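Local coordinates for protein phenylalanine--tRNA ligase beta subunit (Pyrococcus horikoshii, PDB 2CXI) that forms, with the alpha subunit, the tetrameric synthetase that charges tRNA(Phe) with phenylalanine at the expense of ATP, this chain being an N-terminal fragment of the beta subunit, at residues P2-I15 with L59-W71. Numbering follows the deposited sequence.
Sequences PKFDVSKSDLERLI and LWSAEGVARQIKW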
loop_
_atom_site.group_PDB
_atom_site.type_symbol
_atom_site.label_atom_id
_atom_site.label_comp_id
_atom_site.label_asym_id
_atom_site.label_seq_id
_atom_site.Cartn_x
_atom_site.Cartn_y
_atom_site.Cartn_z
ATOM N N PRO A 2 -36.521 22.252 18.626
ATOM C CA PRO A 2 -36.491 21.112 19.565
ATOM C C PRO A 2 -35.876 21.481 20.908
ATOM O O PRO A 2 -35.176 22.491 21.002
ATOM C CB PRO A 2 -35.640 20.058 18.850
ATOM C CG PRO A 2 -34.909 20.786 17.791
ATOM C CD PRO A 2 -35.692 22.013 17.432
ATOM N N LYS A 3 -36.156 20.667 21.937
ATOM C CA LYS A 3 -35.632 20.887 23.272
ATOM C C LYS A 3 -34.385 20.040 23.547
ATOM O O LYS A 3 -34.247 18.924 23.013
ATOM C CB LYS A 3 -36.707 20.573 24.322
ATOM C CG LYS A 3 -37.886 21.577 24.295
ATOM C CD LYS A 3 -38.932 21.261 25.371
ATOM C CE LYS A 3 -40.186 22.080 25.125
ATOM N NZ LYS A 3 -41.236 21.807 26.174
ATOM N N PHE A 4 -33.482 20.558 24.380
ATOM C CA PHE A 4 -32.277 19.797 24.715
ATOM C C PHE A 4 -31.705 20.312 26.006
ATOM O O PHE A 4 -31.861 21.470 26.328
ATOM C CB PHE A 4 -31.218 19.881 23.598
ATOM C CG PHE A 4 -30.827 21.300 23.220
ATOM C CD1 PHE A 4 -31.661 22.076 22.430
ATOM C CD2 PHE A 4 -29.626 21.836 23.643
ATOM C CE1 PHE A 4 -31.306 23.393 22.074
ATOM C CE2 PHE A 4 -29.242 23.118 23.272
ATOM C CZ PHE A 4 -30.082 23.889 22.495
ATOM N N ASP A 5 -31.028 19.427 26.722
ATOM C CA ASP A 5 -30.433 19.754 27.982
ATOM C C ASP A 5 -28.975 20.161 27.831
ATOM O O ASP A 5 -28.257 19.657 26.959
ATOM C CB ASP A 5 -30.491 18.549 28.894
ATOM C CG ASP A 5 -31.903 18.120 29.215
ATOM O OD1 ASP A 5 -32.877 18.912 29.072
ATOM O OD2 ASP A 5 -32.105 17.001 29.686
ATOM N N VAL A 6 -28.555 21.089 28.685
ATOM C CA VAL A 6 -27.194 21.570 28.715
ATOM C C VAL A 6 -26.750 21.867 30.152
ATOM O O VAL A 6 -27.577 22.160 31.059
ATOM C CB VAL A 6 -26.984 22.846 27.858
ATOM C CG1 VAL A 6 -27.209 22.581 26.335
ATOM C CG2 VAL A 6 -27.887 23.989 28.319
ATOM N N SER A 7 -25.434 21.821 30.341
ATOM C CA SER A 7 -24.871 22.192 31.610
ATOM C C SER A 7 -24.464 23.647 31.649
ATOM O O SER A 7 -23.819 24.140 30.720
ATOM C CB SER A 7 -23.729 21.214 31.985
ATOM O OG SER A 7 -22.734 21.850 32.723
ATOM N N LYS A 8 -24.884 24.366 32.707
ATOM C CA LYS A 8 -24.528 25.785 32.843
ATOM C C LYS A 8 -23.018 25.991 32.798
ATOM O O LYS A 8 -22.544 26.942 32.164
ATOM C CB LYS A 8 -25.085 26.402 34.136
ATOM C CG LYS A 8 -24.708 27.898 34.360
ATOM C CD LYS A 8 -25.403 28.378 35.692
ATOM C CE LYS A 8 -25.153 29.873 35.992
ATOM N NZ LYS A 8 -23.716 30.188 36.392
ATOM N N SER A 9 -22.265 25.138 33.493
ATOM C CA SER A 9 -20.793 25.314 33.525
ATOM C C SER A 9 -20.174 24.954 32.143
ATOM O O SER A 9 -19.147 25.533 31.748
ATOM C CB SER A 9 -20.149 24.507 34.678
ATOM O OG SER A 9 -20.247 23.110 34.418
ATOM N N ASP A 10 -20.804 24.036 31.415
ATOM C CA ASP A 10 -20.321 23.706 30.047
ATOM C C ASP A 10 -20.476 24.942 29.159
ATOM O O ASP A 10 -19.539 25.338 28.486
ATOM C CB ASP A 10 -21.055 22.497 29.482
ATOM C CG ASP A 10 -20.499 22.019 28.147
ATOM O OD1 ASP A 10 -19.269 22.015 27.983
ATOM O OD2 ASP A 10 -21.232 21.577 27.223
ATOM N N LEU A 11 -21.659 25.586 29.173
ATOM C CA LEU A 11 -21.871 26.817 28.404
ATOM C C LEU A 11 -20.867 27.912 28.748
ATOM O O LEU A 11 -20.272 28.556 27.847
ATOM C CB LEU A 11 -23.276 27.347 28.720
ATOM C CG LEU A 11 -24.553 27.043 27.928
ATOM C CD1 LEU A 11 -24.528 26.469 26.509
ATOM C CD2 LEU A 11 -25.758 26.630 28.781
ATOM N N GLU A 12 -20.659 28.127 30.047
ATOM C CA GLU A 12 -19.760 29.164 30.527
ATOM C C GLU A 12 -18.271 28.919 30.176
ATOM O O GLU A 12 -17.575 29.879 29.838
ATOM C CB GLU A 12 -19.980 29.414 32.037
ATOM C CG GLU A 12 -21.395 29.994 32.229
ATOM C CD GLU A 12 -21.846 30.196 33.663
ATOM O OE1 GLU A 12 -21.295 29.553 34.597
ATOM O OE2 GLU A 12 -22.780 31.038 33.847
ATOM N N ARG A 13 -17.800 27.678 30.242
ATOM C CA ARG A 13 -16.423 27.383 29.760
ATOM C C ARG A 13 -16.309 27.656 28.268
ATOM O O ARG A 13 -15.297 28.197 27.826
ATOM C CB ARG A 13 -15.934 25.977 30.152
ATOM C CG ARG A 13 -16.677 24.782 29.559
ATOM C CD ARG A 13 -15.895 23.459 29.587
ATOM N NE ARG A 13 -16.719 22.326 29.203
ATOM C CZ ARG A 13 -16.396 21.058 29.461
ATOM N NH1 ARG A 13 -15.257 20.763 30.097
ATOM N NH2 ARG A 13 -17.203 20.078 29.085
ATOM N N LEU A 14 -17.366 27.361 27.503
ATOM C CA LEU A 14 -17.375 27.614 26.068
ATOM C C LEU A 14 -17.410 29.119 25.713
ATOM O O LEU A 14 -16.663 29.607 24.849
ATOM C CB LEU A 14 -18.530 26.832 25.399
ATOM C CG LEU A 14 -18.419 25.301 25.365
ATOM C CD1 LEU A 14 -19.792 24.715 24.999
ATOM C CD2 LEU A 14 -17.314 24.869 24.357
ATOM N N ILE A 15 -18.266 29.877 26.407
ATOM C CA ILE A 15 -18.339 31.318 26.188
ATOM C C ILE A 15 -17.128 31.983 26.814
ATOM O O ILE A 15 -16.665 32.987 26.310
ATOM C CB ILE A 15 -19.626 31.898 26.889
ATOM C CG1 ILE A 15 -20.891 31.343 26.159
ATOM C CG2 ILE A 15 -19.565 33.411 26.896
ATOM C CD1 ILE A 15 -22.140 31.344 27.031
ATOM N N LEU A 59 -27.938 25.236 16.130
ATOM C CA LEU A 59 -28.343 25.871 17.368
ATOM C C LEU A 59 -28.826 24.884 18.385
ATOM O O LEU A 59 -29.342 25.313 19.424
ATOM C CB LEU A 59 -29.453 26.920 17.108
ATOM C CG LEU A 59 -29.083 28.388 16.870
ATOM C CD1 LEU A 59 -27.624 28.605 16.577
ATOM C CD2 LEU A 59 -29.954 29.153 15.846
ATOM N N TRP A 60 -28.670 23.588 18.132
ATOM C CA TRP A 60 -29.259 22.575 19.019
ATOM C C TRP A 60 -28.304 21.883 19.948
ATOM O O TRP A 60 -28.512 20.699 20.282
ATOM C CB TRP A 60 -30.027 21.505 18.229
ATOM C CG TRP A 60 -31.079 22.015 17.361
ATOM C CD1 TRP A 60 -31.665 23.259 17.386
ATOM C CD2 TRP A 60 -31.696 21.302 16.297
ATOM N NE1 TRP A 60 -32.598 23.355 16.385
ATOM C CE2 TRP A 60 -32.633 22.164 15.701
ATOM C CE3 TRP A 60 -31.540 19.998 15.768
ATOM C CZ2 TRP A 60 -33.418 21.783 14.610
ATOM C CZ3 TRP A 60 -32.313 19.633 14.680
ATOM C CH2 TRP A 60 -33.247 20.525 14.122
ATOM N N SER A 61 -27.239 22.577 20.366
ATOM C CA SER A 61 -26.358 22.035 21.378
ATOM C C SER A 61 -25.682 23.169 22.119
ATOM O O SER A 61 -25.710 24.327 21.660
ATOM C CB SER A 61 -25.273 21.129 20.731
ATOM O OG SER A 61 -24.353 21.940 20.009
ATOM N N ALA A 62 -24.981 22.816 23.195
ATOM C CA ALA A 62 -24.227 23.818 23.992
ATOM C C ALA A 62 -23.237 24.581 23.132
ATOM O O ALA A 62 -23.044 25.801 23.292
ATOM C CB ALA A 62 -23.472 23.139 25.139
ATOM N N GLU A 63 -22.581 23.846 22.220
ATOM C CA GLU A 63 -21.532 24.473 21.406
ATOM C C GLU A 63 -22.131 25.578 20.535
ATOM O O GLU A 63 -21.550 26.667 20.397
ATOM C CB GLU A 63 -20.773 23.439 20.527
ATOM C CG GLU A 63 -20.105 22.309 21.315
ATOM C CD GLU A 63 -21.036 21.137 21.621
ATOM O OE1 GLU A 63 -22.247 21.191 21.327
ATOM O OE2 GLU A 63 -20.557 20.130 22.146
ATOM N N GLY A 64 -23.263 25.272 19.901
ATOM C CA GLY A 64 -23.913 26.207 18.981
ATOM C C GLY A 64 -24.529 27.398 19.719
ATOM O O GLY A 64 -24.489 28.540 19.238
ATOM N N VAL A 65 -25.088 27.116 20.894
ATOM C CA VAL A 65 -25.651 28.166 21.763
ATOM C C VAL A 65 -24.571 29.167 22.259
ATOM O O VAL A 65 -24.742 30.407 22.175
ATOM C CB VAL A 65 -26.408 27.521 22.943
ATOM C CG1 VAL A 65 -26.881 28.615 23.969
ATOM C CG2 VAL A 65 -27.589 26.749 22.429
ATOM N N ALA A 66 -23.448 28.619 22.748
ATOM C CA ALA A 66 -22.322 29.405 23.232
ATOM C C ALA A 66 -21.763 30.229 22.091
ATOM O O ALA A 66 -21.379 31.372 22.268
ATOM C CB ALA A 66 -21.249 28.477 23.788
ATOM N N ARG A 67 -21.711 29.637 20.907
ATOM C CA ARG A 67 -21.154 30.345 19.749
ATOM C C ARG A 67 -22.026 31.575 19.466
ATOM O O ARG A 67 -21.517 32.685 19.387
ATOM C CB ARG A 67 -21.098 29.383 18.539
ATOM C CG ARG A 67 -20.337 29.888 17.277
ATOM C CD ARG A 67 -20.075 28.702 16.334
ATOM N NE ARG A 67 -21.342 28.057 16.011
ATOM C CZ ARG A 67 -21.521 26.762 15.765
ATOM N NH1 ARG A 67 -20.498 25.891 15.773
ATOM N NH2 ARG A 67 -22.751 26.345 15.486
ATOM N N GLN A 68 -23.343 31.395 19.381
ATOM C CA GLN A 68 -24.231 32.527 19.177
ATOM C C GLN A 68 -24.072 33.603 20.210
ATOM O O GLN A 68 -24.014 34.795 19.871
ATOM C CB GLN A 68 -25.689 32.121 19.242
ATOM C CG GLN A 68 -26.368 32.516 18.035
ATOM C CD GLN A 68 -26.182 31.370 17.155
ATOM O OE1 GLN A 68 -26.009 31.496 15.939
ATOM N NE2 GLN A 68 -26.160 30.191 17.786
ATOM N N ILE A 69 -24.065 33.191 21.468
ATOM C CA ILE A 69 -23.892 34.151 22.564
ATOM C C ILE A 69 -22.564 34.905 22.455
ATOM O O ILE A 69 -22.515 36.107 22.721
ATOM C CB ILE A 69 -24.102 33.452 23.919
ATOM C CG1 ILE A 69 -25.563 33.017 24.029
ATOM C CG2 ILE A 69 -23.717 34.376 25.124
ATOM C CD1 ILE A 69 -25.802 31.995 25.189
ATOM N N LYS A 70 -21.483 34.208 22.108
ATOM C CA LYS A 70 -20.183 34.891 21.959
ATOM C C LYS A 70 -20.282 36.012 20.911
ATOM O O LYS A 70 -19.745 37.112 21.113
ATOM C CB LYS A 70 -19.044 33.907 21.586
ATOM C CG LYS A 70 -18.504 33.108 22.816
ATOM C CD LYS A 70 -17.237 32.328 22.497
ATOM C CE LYS A 70 -17.530 31.145 21.594
ATOM N NZ LYS A 70 -16.308 30.220 21.621
ATOM N N TRP A 71 -20.945 35.731 19.788
ATOM C CA TRP A 71 -21.163 36.742 18.747
ATOM C C TRP A 71 -22.109 37.860 19.211
ATOM O O TRP A 71 -21.837 39.063 19.002
ATOM C CB TRP A 71 -21.673 36.068 17.449
ATOM C CG TRP A 71 -20.586 35.871 16.433
ATOM C CD1 TRP A 71 -20.377 36.617 15.326
ATOM C CD2 TRP A 71 -19.566 34.850 16.434
ATOM N NE1 TRP A 71 -19.285 36.131 14.623
ATOM C CE2 TRP A 71 -18.779 35.040 15.282
ATOM C CE3 TRP A 71 -19.242 33.783 17.301
ATOM C CZ2 TRP A 71 -17.664 34.227 14.979
ATOM C CZ3 TRP A 71 -18.143 32.960 16.993
ATOM C CH2 TRP A 71 -17.371 33.192 15.841
#
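L11 CD1 packs on A62 and V65 of helix 62-71, while the F4 ring covers W60 at its entrance and touches V65. Strand 3-7, an outer strand of a three-stranded antiparallel sheet (order 3-7, 44-51, 33-41), runs on into helix 8-15, which crosses helix 62-71 at -47° with short-segment axes 8.9 Å apart; alanines A62 and A66 lie in the interface. A66 CB is the bump of helix 62-71, fitting between L14 CB (3.6 Å) and I15 CG1 (3.7 Å). One turn earlier, A62 CB lies among V6 CG1, D10 OD2, L11 CD1 and L14 CD1, the closest being D10 OD2 at 3.4 Å; that carboxylate is salt-bridged to R257. Farther along, I15 CD1 meets I69 CG2, and W24 of helix 21-30 touches both side chains.

On the strand side, F4 holds CG between its backbone N and carbonyl carbon (chi1 55°), which lays one ring face over W60 C, 3.6 Å from the ring plane. V65 CG2 meets the same ring at its edge, 3.8 Å from F4 CZ. A leucine here would probably lose the ring face over W60 C and leave V65 CG2 less firmly packed. P2 CG stands over one face of the W60 indole, a CH-pi contact 3.6 Å from the six-membered ring centroid and 19° off its normal.

At the far end, the K70 chain, salt-bridged to E256 and bent at chi3, brings NZ to L14 O in a weak hydrogen bond of 3.3 Å.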